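Local structure of putative chromatin binding protein (Chaetomium thermophilum, 6QP0) at residues A112-V117 with Y143-N148. The protein binds ATP and probably hydrolyses it in a tRNA-dependent way, as needed for tRNA modification by Elongator, this chain being its N-terminal P-loop domain. Numbering follows the deposited sequence.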
loop_
_atom_site.group_PDB
_atom_site.type_symbol
_atom_site.label_atom_id
_atom_site.label_comp_id
_atom_site.label_asym_id
_atom_site.label_seq_id
_atom_site.Cartn_x
_atom_site.Cartn_y
_atom_site.Cartn_z
ATOM N N ALA A 112 -0.386 12.880 5.527
ATOM C CA ALA A 112 -1.669 12.333 5.950
ATOM C C ALA A 112 -1.556 10.844 6.246
ATOM O O ALA A 112 -2.031 10.366 7.283
ATOM C CB ALA A 112 -2.727 12.588 4.875
ATOM N N LEU A 113 -0.927 10.092 5.339
ATOM C CA LEU A 113 -0.744 8.662 5.555
ATOM C C LEU A 113 0.067 8.406 6.818
ATOM O O LEU A 113 -0.298 7.565 7.647
ATOM C CB LEU A 113 -0.060 8.034 4.340
ATOM C CG LEU A 113 -0.854 8.010 3.033
ATOM C CD1 LEU A 113 0.069 7.756 1.851
ATOM C CD2 LEU A 113 -1.950 6.957 3.086
ATOM N N TYR A 114 1.172 9.135 6.986
ATOM C CA TYR A 114 2.033 8.925 8.143
ATOM C C TYR A 114 1.258 9.113 9.442
ATOM O O TYR A 114 1.364 8.298 10.367
ATOM C CB TYR A 114 3.231 9.875 8.078
ATOM C CG TYR A 114 4.205 9.712 9.223
ATOM C CD1 TYR A 114 4.056 10.442 10.395
ATOM C CD2 TYR A 114 5.273 8.829 9.134
ATOM C CE1 TYR A 114 4.941 10.297 11.446
ATOM C CE2 TYR A 114 6.164 8.676 10.179
ATOM C CZ TYR A 114 5.993 9.412 11.333
ATOM O OH TYR A 114 6.876 9.267 12.379
ATOM N N ALA A 115 0.457 10.180 9.524
ATOM C CA ALA A 115 -0.302 10.449 10.740
ATOM C C ALA A 115 -1.327 9.354 11.003
ATOM O O ALA A 115 -1.466 8.874 12.135
ATOM C CB ALA A 115 -0.987 11.812 10.635
ATOM N N ALA A 116 -2.063 8.948 9.965
ATOM C CA ALA A 116 -3.072 7.908 10.132
ATOM C C ALA A 116 -2.469 6.637 10.716
ATOM O O ALA A 116 -3.081 5.989 11.573
ATOM C CB ALA A 116 -3.743 7.611 8.791
ATOM N N VAL A 117 -1.272 6.260 10.264
ATOM C CA VAL A 117 -0.632 5.054 10.781
ATOM C C VAL A 117 -0.206 5.260 12.230
ATOM O O VAL A 117 -0.452 4.410 13.094
ATOM C CB VAL A 117 0.562 4.655 9.893
ATOM C CG1 VAL A 117 1.294 3.463 10.486
ATOM C CG2 VAL A 117 0.097 4.343 8.479
ATOM N N TYR A 143 9.166 2.375 7.619
ATOM C CA TYR A 143 9.983 1.426 8.366
ATOM C C TYR A 143 10.397 2.014 9.710
ATOM O O TYR A 143 10.214 1.388 10.759
ATOM C CB TYR A 143 11.203 1.033 7.526
ATOM C CG TYR A 143 12.312 0.335 8.282
ATOM C CD1 TYR A 143 12.224 -1.012 8.603
ATOM C CD2 TYR A 143 13.458 1.024 8.655
ATOM C CE1 TYR A 143 13.243 -1.651 9.288
ATOM C CE2 TYR A 143 14.481 0.396 9.339
ATOM C CZ TYR A 143 14.370 -0.941 9.652
ATOM O OH TYR A 143 15.389 -1.566 10.333
ATOM N N CYS A 144 10.943 3.231 9.698
ATOM C CA CYS A 144 11.326 3.875 10.948
ATOM C C CYS A 144 10.115 4.153 11.828
ATOM O O CYS A 144 10.236 4.176 13.058
ATOM C CB CYS A 144 12.082 5.169 10.656
ATOM S SG CYS A 144 13.600 4.913 9.715
ATOM N N GLU A 145 8.943 4.356 11.226
ATOM C CA GLU A 145 7.734 4.566 12.015
ATOM C C GLU A 145 7.386 3.317 12.817
ATOM O O GLU A 145 7.112 3.394 14.020
ATOM C CB GLU A 145 6.574 4.969 11.104
ATOM C CG GLU A 145 5.325 5.394 11.861
ATOM C CD GLU A 145 4.260 6.000 10.966
ATOM O OE1 GLU A 145 4.286 5.752 9.742
ATOM O OE2 GLU A 145 3.394 6.729 11.493
ATOM N N ALA A 146 7.391 2.151 12.165
ATOM C CA ALA A 146 7.135 0.907 12.882
ATOM C C ALA A 146 8.217 0.643 13.922
ATOM O O ALA A 146 7.936 0.110 15.001
ATOM C CB ALA A 146 7.042 -0.258 11.897
ATOM N N LYS A 147 9.463 1.002 13.611
ATOM C CA LYS A 147 10.536 0.903 14.594
ATOM C C LYS A 147 10.211 1.729 15.834
ATOM O O LYS A 147 10.386 1.268 16.967
ATOM C CB LYS A 147 11.858 1.353 13.969
ATOM C CG LYS A 147 13.005 1.514 14.960
ATOM C CD LYS A 147 14.290 1.972 14.274
ATOM C CE LYS A 147 14.875 0.888 13.378
ATOM N NZ LYS A 147 16.210 1.275 12.838
ATOM N N ASN A 148 9.735 2.964 15.636
ATOM C CA ASN A 148 9.389 3.816 16.768
ATOM C C ASN A 148 8.158 3.304 17.502
ATOM O O ASN A 148 8.013 3.544 18.706
ATOM C CB ASN A 148 9.173 5.251 16.290
ATOM C CG ASN A 148 10.475 6.003 16.115
ATOM O OD1 ASN A 148 11.314 6.026 17.017
ATOM N ND2 ASN A 148 10.658 6.612 14.950
#
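Tyr114 and Glu145 reach for each other with first torsions of the same kind: CG is anti to the backbone N in both, at chi1 -179° for the tyrosine and -172° for the glutamate, whose chain then runs on extended to its carboxylate. The carboxylate slides flat beneath one face of the Tyr114 ring, the two planes only 14° apart. Glu145 CD comes within 3.4 Å of Tyr114 CE2, Glu145 OE1 lies 3.3 Å from Tyr114 CD2, and OE2 sits under the ring centre. On another side of the carboxylate, Val117 lends aliphatic cover, its CG1 3.8 Å from Glu145 OE1. Glu145 OE2 also stands 2.8 Å from Tyr114 O; both are acceptors, and an ionised carboxylate would probably be repelled by this carbonyl and by the ring's pi face, so the approach is consistent with, but does not prove, a protonated Glu145. A leucine in place of Tyr114 would probably strip the carboxylate of its flat aromatic cover and let the Glu145 side chain turn more easily. Tyr114 touches Trp138 as well, about two turns earlier on the helix that carries Glu145. The contact thus pairs helices 106-120 and 136-148 of two successive beta-alpha-beta crossovers (72-77 to 125-130 to 153-158); Val117 packs on Ile76 of strand 72-77, and Ala146 on Ser153 of strand 153-158, tying both helices to the parallel sheet of this P-loop fold.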